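Local structure of polyporopepsin (Irpex lacteus, 1WKR) at residues T232-D237 against G241-T246; K44-T49 against I89-R94; G209-G214 against S318-T323; S146-T151 against T332-A337. The protein cleaves peptide bonds as an aspartic endopeptidase of the pepsin family, with broad specificity and milk-clotting activity. All coordinates share one frame; numbering follows the deposited sequence.

Contact 1. Residues T232-D237 against G241-T246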
loop_
_atom_site.group_PDB
_atom_site.type_symbol
_atom_site.label_atom_id
_atom_site.label_comp_id
_atom_site.label_asym_id
_atom_site.label_seq_id
_atom_site.Cartn_x
_atom_site.Cartn_y
_atom_site.Cartn_z
ATOM N N THR A 232 19.002 -17.319 0.712
ATOM C CA THR A 232 19.835 -16.147 0.374
ATOM C C THR A 232 21.090 -16.090 1.210
ATOM O O THR A 232 22.017 -15.358 0.802
ATOM C CB THR A 232 19.050 -14.853 0.628
ATOM O OG1 THR A 232 18.681 -14.747 2.023
ATOM C CG2 THR A 232 17.791 -14.684 -0.236
ATOM N N GLY A 233 21.160 -16.780 2.334
ATOM C CA GLY A 233 22.245 -16.649 3.271
ATOM C C GLY A 233 22.092 -15.467 4.178
ATOM O O GLY A 233 22.994 -15.150 5.028
ATOM N N ALA A 234 20.971 -14.729 4.137
ATOM C CA ALA A 234 20.843 -13.558 4.925
ATOM C C ALA A 234 20.830 -13.778 6.434
ATOM O O ALA A 234 20.398 -14.862 6.870
ATOM C CB ALA A 234 19.527 -12.826 4.541
ATOM N N VAL A 235 21.254 -12.801 7.172
ATOM C CA VAL A 235 21.232 -12.850 8.664
ATOM C C VAL A 235 20.506 -11.623 9.124
ATOM O O VAL A 235 20.404 -10.561 8.495
ATOM C CB VAL A 235 22.644 -12.955 9.197
ATOM C CG1 VAL A 235 23.345 -14.225 8.667
ATOM C CG2 VAL A 235 23.445 -11.760 9.029
ATOM N N ALA A 236 19.992 -11.677 10.385
ATOM C CA ALA A 236 19.402 -10.526 11.032
ATOM C C ALA A 236 20.350 -9.465 11.272
ATOM O O ALA A 236 21.636 -9.659 11.459
ATOM C CB ALA A 236 18.855 -11.012 12.498
ATOM N N ASP A 237 19.960 -8.203 11.180
ATOM C CA ASP A 237 20.771 -7.062 11.461
ATOM C C ASP A 237 20.188 -6.137 12.602
ATOM O O ASP A 237 19.049 -5.579 12.341
ATOM C CB ASP A 237 21.001 -6.261 10.159
ATOM C CG ASP A 237 21.832 -5.103 10.417
ATOM O OD1 ASP A 237 23.097 -5.280 10.581
ATOM O OD2 ASP A 237 21.384 -3.952 10.449
ATOM N N GLY A 241 16.795 -3.695 11.671
ATOM C CA GLY A 241 15.644 -4.520 11.646
ATOM C C GLY A 241 15.298 -5.190 10.328
ATOM O O GLY A 241 14.258 -5.808 10.132
ATOM N N LEU A 242 16.297 -5.108 9.390
ATOM C CA LEU A 242 16.175 -5.794 8.054
ATOM C C LEU A 242 17.137 -6.916 7.991
ATOM O O LEU A 242 18.232 -6.913 8.694
ATOM C CB LEU A 242 16.429 -4.787 6.969
ATOM C CG LEU A 242 15.426 -3.585 6.902
ATOM C CD1 LEU A 242 15.757 -2.711 5.739
ATOM C CD2 LEU A 242 13.973 -4.083 6.798
ATOM N N LEU A 243 16.957 -7.871 7.127
ATOM C CA LEU A 243 17.994 -8.869 6.820
ATOM C C LEU A 243 19.141 -8.191 6.127
ATOM O O LEU A 243 18.954 -7.194 5.428
ATOM C CB LEU A 243 17.405 -9.889 5.894
ATOM C CG LEU A 243 16.399 -10.867 6.491
ATOM C CD1 LEU A 243 15.761 -11.741 5.400
ATOM C CD2 LEU A 243 17.002 -11.728 7.592
ATOM N N ARG A 244 20.346 -8.709 6.294
ATOM C CA ARG A 244 21.538 -8.193 5.641
ATOM C C ARG A 244 22.235 -9.320 4.871
ATOM O O ARG A 244 22.285 -10.453 5.299
ATOM C CB ARG A 244 22.519 -7.574 6.630
ATOM C CG ARG A 244 23.733 -6.882 6.043
ATOM C CD ARG A 244 24.789 -6.273 7.099
ATOM N NE ARG A 244 26.119 -5.928 6.354
ATOM C CZ ARG A 244 26.631 -4.744 6.259
ATOM N NH1 ARG A 244 26.176 -3.623 6.896
ATOM N NH2 ARG A 244 27.637 -4.568 5.408
ATOM N N LEU A 245 22.804 -8.928 3.713
ATOM C CA LEU A 245 23.647 -9.816 2.905
ATOM C C LEU A 245 25.078 -9.200 2.859
ATOM O O LEU A 245 25.256 -8.041 2.831
ATOM C CB LEU A 245 23.136 -9.856 1.428
ATOM C CG LEU A 245 21.751 -10.455 1.243
ATOM C CD1 LEU A 245 21.448 -10.476 -0.267
ATOM C CD2 LEU A 245 21.702 -11.869 1.822
ATOM N N THR A 246 26.033 -10.149 2.752
ATOM C CA THR A 246 27.394 -9.725 2.378
ATOM C C THR A 246 27.452 -9.352 0.903
ATOM O O THR A 246 26.545 -9.597 0.110
ATOM C CB THR A 246 28.378 -10.889 2.591
ATOM O OG1 THR A 246 28.044 -11.968 1.714
ATOM C CG2 THR A 246 28.376 -11.385 4.057
HETATM O O HOH W 1 17.062 -7.678 11.338
#

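Contact 2. Residues K44-T49 against I89-R94. With SO4 (sulfate ion), chain F; SO4 (sulfate ion), chain D.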
loop_
_atom_site.group_PDB
_atom_site.type_symbol
_atom_site.label_atom_id
_atom_site.label_comp_id
_atom_site.label_asym_id
_atom_site.label_seq_id
_atom_site.Cartn_x
_atom_site.Cartn_y
_atom_site.Cartn_z
ATOM N N LYS A 44 -1.389 18.580 10.983
ATOM C CA LYS A 44 -2.221 19.822 10.902
ATOM C C LYS A 44 -3.548 19.574 11.581
ATOM O O LYS A 44 -4.236 18.552 11.427
ATOM C CB LYS A 44 -2.516 20.107 9.447
ATOM C CG LYS A 44 -1.263 20.461 8.655
ATOM C CD LYS A 44 -1.638 20.594 7.121
ATOM C CE LYS A 44 -0.576 21.054 6.219
ATOM N NZ LYS A 44 -0.910 22.021 5.277
ATOM N N SER A 45 -4.068 20.599 12.308
ATOM C CA SER A 45 -5.395 20.564 12.874
ATOM C C SER A 45 -6.421 20.584 11.693
ATOM O O SER A 45 -6.200 21.212 10.684
ATOM C CB SER A 45 -5.621 21.810 13.721
ATOM O OG SER A 45 -4.683 21.842 14.780
ATOM N N TYR A 46 -7.545 19.955 11.994
ATOM C CA TYR A 46 -8.684 19.986 11.051
ATOM C C TYR A 46 -9.228 21.420 10.972
ATOM O O TYR A 46 -9.723 21.955 11.965
ATOM C CB TYR A 46 -9.771 19.065 11.534
ATOM C CG TYR A 46 -11.012 18.954 10.683
ATOM C CD1 TYR A 46 -10.966 19.042 9.296
ATOM C CD2 TYR A 46 -12.243 18.704 11.290
ATOM C CE1 TYR A 46 -12.121 18.913 8.532
ATOM C CE2 TYR A 46 -13.384 18.568 10.531
ATOM C CZ TYR A 46 -13.304 18.661 9.202
ATOM O OH TYR A 46 -14.503 18.467 8.481
ATOM N N VAL A 47 -9.177 21.994 9.792
ATOM C CA VAL A 47 -9.722 23.371 9.553
ATOM C C VAL A 47 -11.151 23.216 9.127
ATOM O O VAL A 47 -11.460 22.658 8.011
ATOM C CB VAL A 47 -8.903 24.045 8.528
ATOM C CG1 VAL A 47 -9.498 25.465 8.290
ATOM C CG2 VAL A 47 -7.430 24.174 9.044
ATOM N N LYS A 48 -12.107 23.634 9.935
ATOM C CA LYS A 48 -13.534 23.453 9.707
ATOM C C LYS A 48 -14.072 24.618 8.914
ATOM O O LYS A 48 -13.968 25.813 9.295
ATOM C CB LYS A 48 -14.262 23.362 11.044
ATOM C CG LYS A 48 -13.858 22.050 11.737
ATOM C CD LYS A 48 -14.676 21.910 13.067
ATOM C CE LYS A 48 -14.293 20.600 13.795
ATOM N NZ LYS A 48 -15.092 20.502 15.066
ATOM N N THR A 49 -14.662 24.343 7.759
ATOM C CA THR A 49 -15.264 25.327 6.895
ATOM C C THR A 49 -16.704 24.984 6.740
ATOM O O THR A 49 -17.259 24.077 7.333
ATOM C CB THR A 49 -14.581 25.331 5.507
ATOM O OG1 THR A 49 -14.834 24.040 4.853
ATOM C CG2 THR A 49 -13.092 25.530 5.621
ATOM N N ILE A 89 -15.108 11.367 6.555
ATOM C CA ILE A 89 -13.699 11.323 6.990
ATOM C C ILE A 89 -13.618 11.205 8.482
ATOM O O ILE A 89 -14.476 11.739 9.248
ATOM C CB ILE A 89 -12.917 12.567 6.502
ATOM C CG1 ILE A 89 -13.487 13.890 7.089
ATOM C CG2 ILE A 89 -12.924 12.612 4.972
ATOM C CD1 ILE A 89 -12.594 15.032 6.872
ATOM N N GLY A 90 -12.557 10.628 8.981
ATOM C CA GLY A 90 -12.195 10.684 10.395
ATOM C C GLY A 90 -11.275 11.842 10.693
ATOM O O GLY A 90 -10.492 12.300 9.873
ATOM N N VAL A 91 -11.412 12.331 11.939
ATOM C CA VAL A 91 -10.559 13.403 12.456
ATOM C C VAL A 91 -9.996 12.909 13.799
ATOM O O VAL A 91 -10.755 12.724 14.744
ATOM C CB VAL A 91 -11.331 14.728 12.588
ATOM C CG1 VAL A 91 -10.429 15.777 13.234
ATOM C CG2 VAL A 91 -11.744 15.189 11.191
ATOM N N ALA A 92 -8.709 12.687 13.803
ATOM C CA ALA A 92 -8.102 11.986 14.978
ATOM C C ALA A 92 -7.927 12.936 16.158
ATOM O O ALA A 92 -7.400 14.077 15.981
ATOM C CB ALA A 92 -6.703 11.455 14.560
ATOM N N SER A 93 -8.314 12.447 17.311
ATOM C CA SER A 93 -7.874 13.078 18.646
ATOM C C SER A 93 -6.771 12.265 19.254
ATOM O O SER A 93 -6.118 12.768 20.162
ATOM C CB SER A 93 -9.041 13.190 19.550
ATOM O OG SER A 93 -9.636 11.968 19.808
ATOM N N ARG A 94 -6.603 11.020 18.830
ATOM C CA ARG A 94 -5.467 10.162 19.272
ATOM C C ARG A 94 -4.858 9.555 17.998
ATOM O O ARG A 94 -5.612 9.073 17.187
ATOM C CB ARG A 94 -5.969 9.005 20.235
ATOM C CG ARG A 94 -6.591 9.487 21.588
ATOM C CD ARG A 94 -5.662 10.377 22.359
ATOM N NE ARG A 94 -6.298 10.976 23.542
ATOM C CZ ARG A 94 -6.124 12.429 23.720
ATOM N NH1 ARG A 94 -5.085 13.183 23.016
ATOM N NH2 ARG A 94 -6.804 13.098 24.589
HETATM S S SO4 F . -1.776 10.829 21.116
HETATM O O1 SO4 F . -0.194 10.941 21.086
HETATM O O2 SO4 F . -2.345 9.588 21.130
HETATM O O3 SO4 F . -2.278 11.673 22.304
HETATM O O4 SO4 F . -2.217 11.497 19.772
HETATM S S SO4 D . -12.928 13.054 20.151
HETATM O O1 SO4 D . -12.854 14.678 20.478
HETATM O O2 SO4 D . -12.727 12.979 18.668
HETATM O O3 SO4 D . -11.836 12.447 20.824
HETATM O O4 SO4 D . -14.175 12.501 20.506
#

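Contact 3. Residues G209-G214 against S318-T323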
loop_
_atom_site.group_PDB
_atom_site.type_symbol
_atom_site.label_atom_id
_atom_site.label_comp_id
_atom_site.label_asym_id
_atom_site.label_seq_id
_atom_site.Cartn_x
_atom_site.Cartn_y
_atom_site.Cartn_z
ATOM N N GLY A 209 -3.208 -13.754 0.397
ATOM C CA GLY A 209 -2.550 -12.603 1.034
ATOM C C GLY A 209 -3.032 -11.347 0.388
ATOM O O GLY A 209 -4.043 -11.380 -0.354
ATOM N N ILE A 210 -2.405 -10.220 0.667
ATOM C CA ILE A 210 -2.936 -8.947 0.202
ATOM C C ILE A 210 -1.906 -8.084 -0.476
ATOM O O ILE A 210 -0.701 -8.306 -0.332
ATOM C CB ILE A 210 -3.625 -8.161 1.360
ATOM C CG1 ILE A 210 -2.591 -7.557 2.334
ATOM C CG2 ILE A 210 -4.627 -9.064 2.099
ATOM C CD1 ILE A 210 -3.186 -6.609 3.380
ATOM N N VAL A 211 -2.391 -7.127 -1.251
ATOM C CA VAL A 211 -1.554 -6.115 -1.940
ATOM C C VAL A 211 -1.814 -4.811 -1.261
ATOM O O VAL A 211 -2.964 -4.314 -1.257
ATOM C CB VAL A 211 -1.902 -6.092 -3.440
ATOM C CG1 VAL A 211 -1.010 -5.056 -4.134
ATOM C CG2 VAL A 211 -1.752 -7.464 -4.077
ATOM N N ASP A 212 -0.786 -4.231 -0.668
ATOM C CA ASP A 212 -0.982 -3.125 0.279
ATOM C C ASP A 212 0.087 -2.052 0.050
ATOM O O ASP A 212 1.231 -2.199 0.464
ATOM C CB ASP A 212 -0.938 -3.658 1.710
ATOM C CG ASP A 212 -1.252 -2.604 2.686
ATOM O OD1 ASP A 212 -1.612 -1.457 2.342
ATOM O OD2 ASP A 212 -1.171 -2.884 3.968
ATOM N N THR A 213 -0.333 -0.918 -0.503
ATOM C CA THR A 213 0.542 0.231 -0.663
ATOM C C THR A 213 1.065 0.772 0.655
ATOM O O THR A 213 2.083 1.465 0.657
ATOM C CB THR A 213 -0.178 1.373 -1.406
ATOM O OG1 THR A 213 -1.363 1.740 -0.672
ATOM C CG2 THR A 213 -0.605 0.978 -2.849
ATOM N N GLY A 214 0.312 0.550 1.759
ATOM C CA GLY A 214 0.623 1.093 3.094
ATOM C C GLY A 214 1.352 0.129 3.976
ATOM O O GLY A 214 1.432 0.331 5.209
ATOM N N SER A 318 -0.174 -1.447 -10.400
ATOM C CA SER A 318 -1.293 -2.232 -9.767
ATOM C C SER A 318 -2.601 -1.549 -9.997
ATOM O O SER A 318 -2.741 -0.335 -10.002
ATOM C CB SER A 318 -0.982 -2.449 -8.287
ATOM O OG SER A 318 -0.745 -1.246 -7.560
ATOM N N VAL A 319 -3.621 -2.402 -10.196
ATOM C CA VAL A 319 -4.983 -1.969 -10.525
ATOM C C VAL A 319 -5.950 -2.601 -9.502
ATOM O O VAL A 319 -6.026 -3.796 -9.397
ATOM C CB VAL A 319 -5.377 -2.340 -11.954
ATOM C CG1 VAL A 319 -6.788 -1.789 -12.250
ATOM C CG2 VAL A 319 -4.338 -1.809 -12.977
ATOM N N TYR A 320 -6.693 -1.733 -8.820
ATOM C CA TYR A 320 -7.578 -2.117 -7.724
ATOM C C TYR A 320 -9.010 -1.886 -8.278
ATOM O O TYR A 320 -9.500 -0.767 -8.303
ATOM C CB TYR A 320 -7.314 -1.281 -6.487
ATOM C CG TYR A 320 -5.865 -1.401 -6.043
ATOM C CD1 TYR A 320 -4.898 -0.594 -6.587
ATOM C CD2 TYR A 320 -5.478 -2.383 -5.144
ATOM C CE1 TYR A 320 -3.547 -0.751 -6.300
ATOM C CE2 TYR A 320 -4.090 -2.537 -4.804
ATOM C CZ TYR A 320 -3.193 -1.714 -5.410
ATOM O OH TYR A 320 -1.829 -1.877 -5.106
ATOM N N ASP A 321 -9.587 -2.947 -8.840
ATOM C CA ASP A 321 -10.844 -2.818 -9.606
ATOM C C ASP A 321 -12.026 -3.257 -8.748
ATOM O O ASP A 321 -12.250 -4.446 -8.554
ATOM C CB ASP A 321 -10.669 -3.687 -10.869
ATOM C CG ASP A 321 -11.834 -3.581 -11.827
ATOM O OD1 ASP A 321 -12.908 -3.066 -11.451
ATOM O OD2 ASP A 321 -11.693 -4.025 -12.993
ATOM N N THR A 322 -12.714 -2.279 -8.201
ATOM C CA THR A 322 -13.914 -2.581 -7.381
ATOM C C THR A 322 -15.081 -3.084 -8.201
ATOM O O THR A 322 -15.712 -4.058 -7.843
ATOM C CB THR A 322 -14.353 -1.331 -6.578
ATOM O OG1 THR A 322 -13.278 -1.032 -5.633
ATOM C CG2 THR A 322 -15.665 -1.611 -5.787
ATOM N N THR A 323 -15.320 -2.455 -9.353
ATOM C CA THR A 323 -16.442 -2.888 -10.202
ATOM C C THR A 323 -16.366 -4.372 -10.492
ATOM O O THR A 323 -17.398 -5.095 -10.433
ATOM C CB THR A 323 -16.418 -2.074 -11.492
ATOM O OG1 THR A 323 -16.863 -0.743 -11.211
ATOM C CG2 THR A 323 -17.363 -2.657 -12.552
#

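Contact 4. Residues S146-T151 against T332-A337. With SO4 (sulfate ion), chain I.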
loop_
_atom_site.group_PDB
_atom_site.type_symbol
_atom_site.label_atom_id
_atom_site.label_comp_id
_atom_site.label_asym_id
_atom_site.label_seq_id
_atom_site.Cartn_x
_atom_site.Cartn_y
_atom_site.Cartn_z
ATOM N N SER A 146 0.688 3.852 -9.603
ATOM C CA SER A 146 2.070 3.817 -10.058
ATOM C C SER A 146 3.003 4.241 -8.956
ATOM O O SER A 146 2.941 5.420 -8.498
ATOM C CB SER A 146 2.235 4.708 -11.265
ATOM O OG SER A 146 3.614 4.840 -11.624
ATOM N N PHE A 147 3.863 3.336 -8.502
ATOM C CA PHE A 147 5.033 3.645 -7.668
ATOM C C PHE A 147 6.278 3.379 -8.478
ATOM O O PHE A 147 6.250 2.669 -9.484
ATOM C CB PHE A 147 5.032 2.798 -6.389
ATOM C CG PHE A 147 3.936 3.080 -5.373
ATOM C CD1 PHE A 147 3.099 4.141 -5.454
ATOM C CD2 PHE A 147 3.859 2.260 -4.267
ATOM C CE1 PHE A 147 2.160 4.410 -4.445
ATOM C CE2 PHE A 147 2.915 2.482 -3.246
ATOM C CZ PHE A 147 2.081 3.577 -3.353
ATOM N N GLU A 148 7.403 3.976 -8.067
ATOM C CA GLU A 148 8.675 3.793 -8.743
ATOM C C GLU A 148 9.784 3.746 -7.726
ATOM O O GLU A 148 9.657 4.341 -6.635
ATOM C CB GLU A 148 8.932 4.972 -9.704
ATOM C CG GLU A 148 7.945 5.043 -10.821
ATOM C CD GLU A 148 8.164 6.220 -11.766
ATOM O OE1 GLU A 148 9.117 7.039 -11.561
ATOM O OE2 GLU A 148 7.327 6.285 -12.726
ATOM N N PRO A 149 10.911 3.091 -8.039
ATOM C CA PRO A 149 12.053 3.132 -7.095
ATOM C C PRO A 149 12.539 4.565 -6.907
ATOM O O PRO A 149 12.294 5.442 -7.724
ATOM C CB PRO A 149 13.122 2.291 -7.834
ATOM C CG PRO A 149 12.335 1.456 -8.812
ATOM C CD PRO A 149 11.227 2.372 -9.293
ATOM N N THR A 150 13.248 4.748 -5.808
ATOM C CA THR A 150 13.723 6.092 -5.473
ATOM C C THR A 150 15.213 6.060 -5.014
ATOM O O THR A 150 15.678 5.046 -4.499
ATOM C CB THR A 150 12.835 6.646 -4.454
ATOM O OG1 THR A 150 13.191 8.062 -4.283
ATOM C CG2 THR A 150 12.982 6.017 -3.069
ATOM N N THR A 151 15.856 7.204 -5.232
ATOM C CA THR A 151 17.238 7.457 -4.669
ATOM C C THR A 151 17.163 8.808 -4.017
ATOM O O THR A 151 18.307 9.369 -3.757
ATOM C CB THR A 151 18.300 7.485 -5.781
ATOM O OG1 THR A 151 17.978 8.454 -6.731
ATOM C CG2 THR A 151 18.387 6.092 -6.511
ATOM N N THR A 332 6.740 -2.613 -15.381
ATOM C CA THR A 332 6.955 -1.188 -15.716
ATOM C C THR A 332 8.372 -1.057 -16.284
ATOM O O THR A 332 9.198 -1.986 -16.216
ATOM C CB THR A 332 6.782 -0.284 -14.492
ATOM O OG1 THR A 332 8.010 -0.352 -13.723
ATOM C CG2 THR A 332 5.637 -0.726 -13.587
ATOM N N SER A 333 8.655 0.143 -16.747
ATOM C CA SER A 333 10.025 0.428 -17.208
ATOM C C SER A 333 11.014 0.357 -16.066
ATOM O O SER A 333 12.236 0.326 -16.365
ATOM C CB SER A 333 10.065 1.796 -17.842
ATOM O OG SER A 333 9.872 2.832 -16.848
ATOM N N PHE A 334 10.614 0.319 -14.813
ATOM C CA PHE A 334 11.533 0.241 -13.657
ATOM C C PHE A 334 11.561 -1.172 -13.078
ATOM O O PHE A 334 12.331 -1.359 -12.111
ATOM C CB PHE A 334 11.093 1.256 -12.581
ATOM C CG PHE A 334 11.192 2.656 -13.045
ATOM C CD1 PHE A 334 12.405 3.309 -12.952
ATOM C CD2 PHE A 334 10.100 3.366 -13.531
ATOM C CE1 PHE A 334 12.526 4.702 -13.420
ATOM C CE2 PHE A 334 10.215 4.683 -13.970
ATOM C CZ PHE A 334 11.401 5.302 -13.950
ATOM N N THR A 335 10.824 -2.158 -13.576
ATOM C CA THR A 335 10.890 -3.464 -12.960
ATOM C C THR A 335 12.329 -3.960 -12.879
ATOM O O THR A 335 12.751 -4.522 -11.855
ATOM C CB THR A 335 10.043 -4.450 -13.762
ATOM O OG1 THR A 335 8.676 -3.973 -13.779
ATOM C CG2 THR A 335 10.052 -5.854 -13.146
ATOM N N THR A 336 13.100 -3.758 -13.917
ATOM C CA THR A 336 14.495 -4.223 -13.968
ATOM C C THR A 336 15.492 -3.115 -13.583
ATOM O O THR A 336 16.710 -3.323 -13.864
ATOM C CB THR A 336 14.841 -4.814 -15.370
ATOM O OG1 THR A 336 14.679 -3.793 -16.296
ATOM C CG2 THR A 336 13.923 -5.989 -15.717
ATOM N N ALA A 337 15.105 -2.074 -12.910
ATOM C CA ALA A 337 16.053 -1.063 -12.484
ATOM C C ALA A 337 17.095 -1.627 -11.560
ATOM O O ALA A 337 16.922 -2.628 -10.855
ATOM C CB ALA A 337 15.326 0.074 -11.782
HETATM S S SO4 I . 14.059 -3.867 -19.803
HETATM O O1 SO4 I . 13.009 -4.447 -20.939
HETATM O O2 SO4 I . 13.185 -2.843 -18.812
HETATM O O3 SO4 I . 14.672 -5.089 -18.975
HETATM O O4 SO4 I . 15.121 -2.919 -20.319
HETATM O O HOH W 2 7.822 1.040 -11.373
#

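Contact 1. Residues T232-D237 against G241-T246
The carboxylate of D237 and the guanidinium of R244 have their planes 49° apart and approach through carbon, not through charge: OD1 of D237 lies 4.0 Å from CD of R244, while OD1 stays 5.1 Å from NH1 of R244. OD2 of D237 is hydrogen-bonded to OG1 of T240 in the connection of this beta hairpin, which pairs strand 235-236 with strand 243-245. Its central rung is the antiparallel hydrogen-bonded pair V235 and R244: V235 N reaches R244 O at 3.2 Å, and R244 N meets V235 O at 2.9 Å. Toward the turn, G241 N gives to D237 O at 3.0 Å. The bond from D237 N to L242 O is weak, but a water accepts from that same N. On the side of A234, L243 and L245 the contact is apolar. The methyl of A234 sits against CD2 of L245 at 3.6 Å and CB of L243 at 3.9 Å, and L243 in turn packs on F225 and Y228 of helix 222-232. T232 ends that helix; its OG1, held between backbone N and carbonyl carbon (chi1 61°), is hydrogen-bonded to Y228 O. With a valine here, the N-H of A234 and the carbonyl of Y228 would probably each be left without this mate. The ST turn is closed by A234 N donating to OG1 of T232 at 3.1 Å and 156°.

Contact 2. Residues K44-T49 against I89-R94
The hydroxyl of Y46, gripped by OD2 of D75 and OG of S52, fixes the far end of a ring whose face lies against V91. CG2 of V91 stands over that face in a CH-pi contact, 3.9 Å from the ring centroid and 23° off the normal. It is displaced toward the rim, so CD2 of Y46 is its nearest ring atom, at 3.6 Å. The other methyl, CG1 of V91, reaches back to CB of Y46 at 3.8 Å, so the valine fork spans both the ring and the start of the side chain. In Y46 CG is anti to the backbone N (chi1 -179°), which carries the ring toward the strand; the side chains of Y46 and V91 cross at about a right angle. Farther along, CD1 of I89 touches CE1 of Y46 at 4.2 Å. Y73 adds an edge-to-face ring contact to Y46.

Beyond the tyrosine, S93 and R94 form a classic beta bulge opposite S69, where the strand turns a corner. Two sulfates, probably from the crystallisation liquor, sit here. NH1 of R94 donates to O3 of one at 3.3 Å, and D95 N bonds the same ion; the other lies beside OG of S93.

The 44-49 loop, between strands 39-40 and 53-55, thus closes over strand 82-96, which runs antiparallel to strand 67-79 and parallel to strand 39-40. V20, Y27 and L40, from strands 14-20, 25-32 and 39-40, also touch Y46.

Contact 3. Residues G209-G214 against S318-T323
The catalytic Asp-Thr-Gly loop of D212, T213 and G214 and the strand that leads into it meet Y320 of strand 316-321, with V211 and T213 making the touch. CG1 of V211, anti to its own N (chi1 -179°), reaches the phenol oxygen: CG1 of V211 to OH of Y320 is 3.4 Å, and CG1 to CE2 of Y320 is 4.0 Å. From the loop, CG2 of T213 comes to 3.8 Å from OH of Y320, so two methyl groups flank the hydroxyl. This buried OH is satisfied within its own strand, where it donates to OG of S318 at 2.8 Å. W189 meets the tyrosine ring edge-to-face, and L313 of helix 310-313 packs on V211, T213, S318 and Y320 alike.

T213 works in two directions. While its methyl faces Y320, its OG1 bonds V31 O and T33 N around the other active-site aspartate, D32. V211 O is in turn bonded to OG1 of T33. These bonds are the fireman's grip of pepsin-like proteases, which ties together the aspartate loops of the two lobes. Strand 316-321 belongs to the antiparallel interdomain sheet beneath the active site.

On the far side of the loop D212 points away from Y320. Its OD2 hydrogen-bonds a modified residue of the bound inhibitor, pepstatin, and also OG1 of T215. Its OD1 accepts from G214 N at 2.8 Å, an Asx turn in which the N-H comes from well above the carboxylate plane, 59° out of it.

Contact 4. Residues S146-T151 against T332-A337
The side chain of F334 packs tightly against E148 and P149, both on the same side of its ring. CD of P149 lies 3.5 Å from CB of F334. E148 is laid over the outer part of the ring: its CB stands over one face, and CD of E148 comes to 3.4 Å from CE2 of F334. The side chain of E148 is extended beyond CG, its carboxylate is tilted 33° from the ring plane, and OE1 and OE2 both have CE2 of F334 as their nearest ring atom. With an alanine here, the ring would probably lose its cover from the carboxylate and the chain leading to it, and be freer to turn.

The contact slackens to either end. CB of A337 is 4.4 Å from CG of P149, a light touch. Near T332 the two segments are bridged by a water, which donates to F147 O at 2.9 Å and lies 2.7 Å from OG1 of T332. On the outer side, OG1 of T336 binds a sulfate, probably from the crystallisation liquor.

F334 N donates to OG1 of T332 at 2.9 Å, closing an ST turn. Backbone bonds from T335 N to T332 O and from A337 N to F334 O make two type I beta turns, folding the C-terminal tail after strand 326-331 back over the loop between strands 142-146 and 155-162.

Overall arrangement
Contact 3 lies nearest the middle of the molecule, its centre about 8 Å from that of the chain, at the active site between the lobes. Contact 4 touches it directly, CB of T213 meeting CZ of F147 at 3.7 Å, and both draw on the interdomain sheet through strands 316-321 and 142-146. Contacts 1 and 2 lie toward the far ends, their centres about 41 Å apart: contact 2 belongs to the lobe that carries D32, contact 1 to the one that carries D212. Along the chain contact 2 closes first; contact 1 is nested within the loop closed by contact 3, itself nested within contact 4. Contact 3 therefore joins the active-site loop to the interdomain sheet, contact 4 packs the C-terminal tail beside it, and contacts 1 and 2 are local to one lobe each.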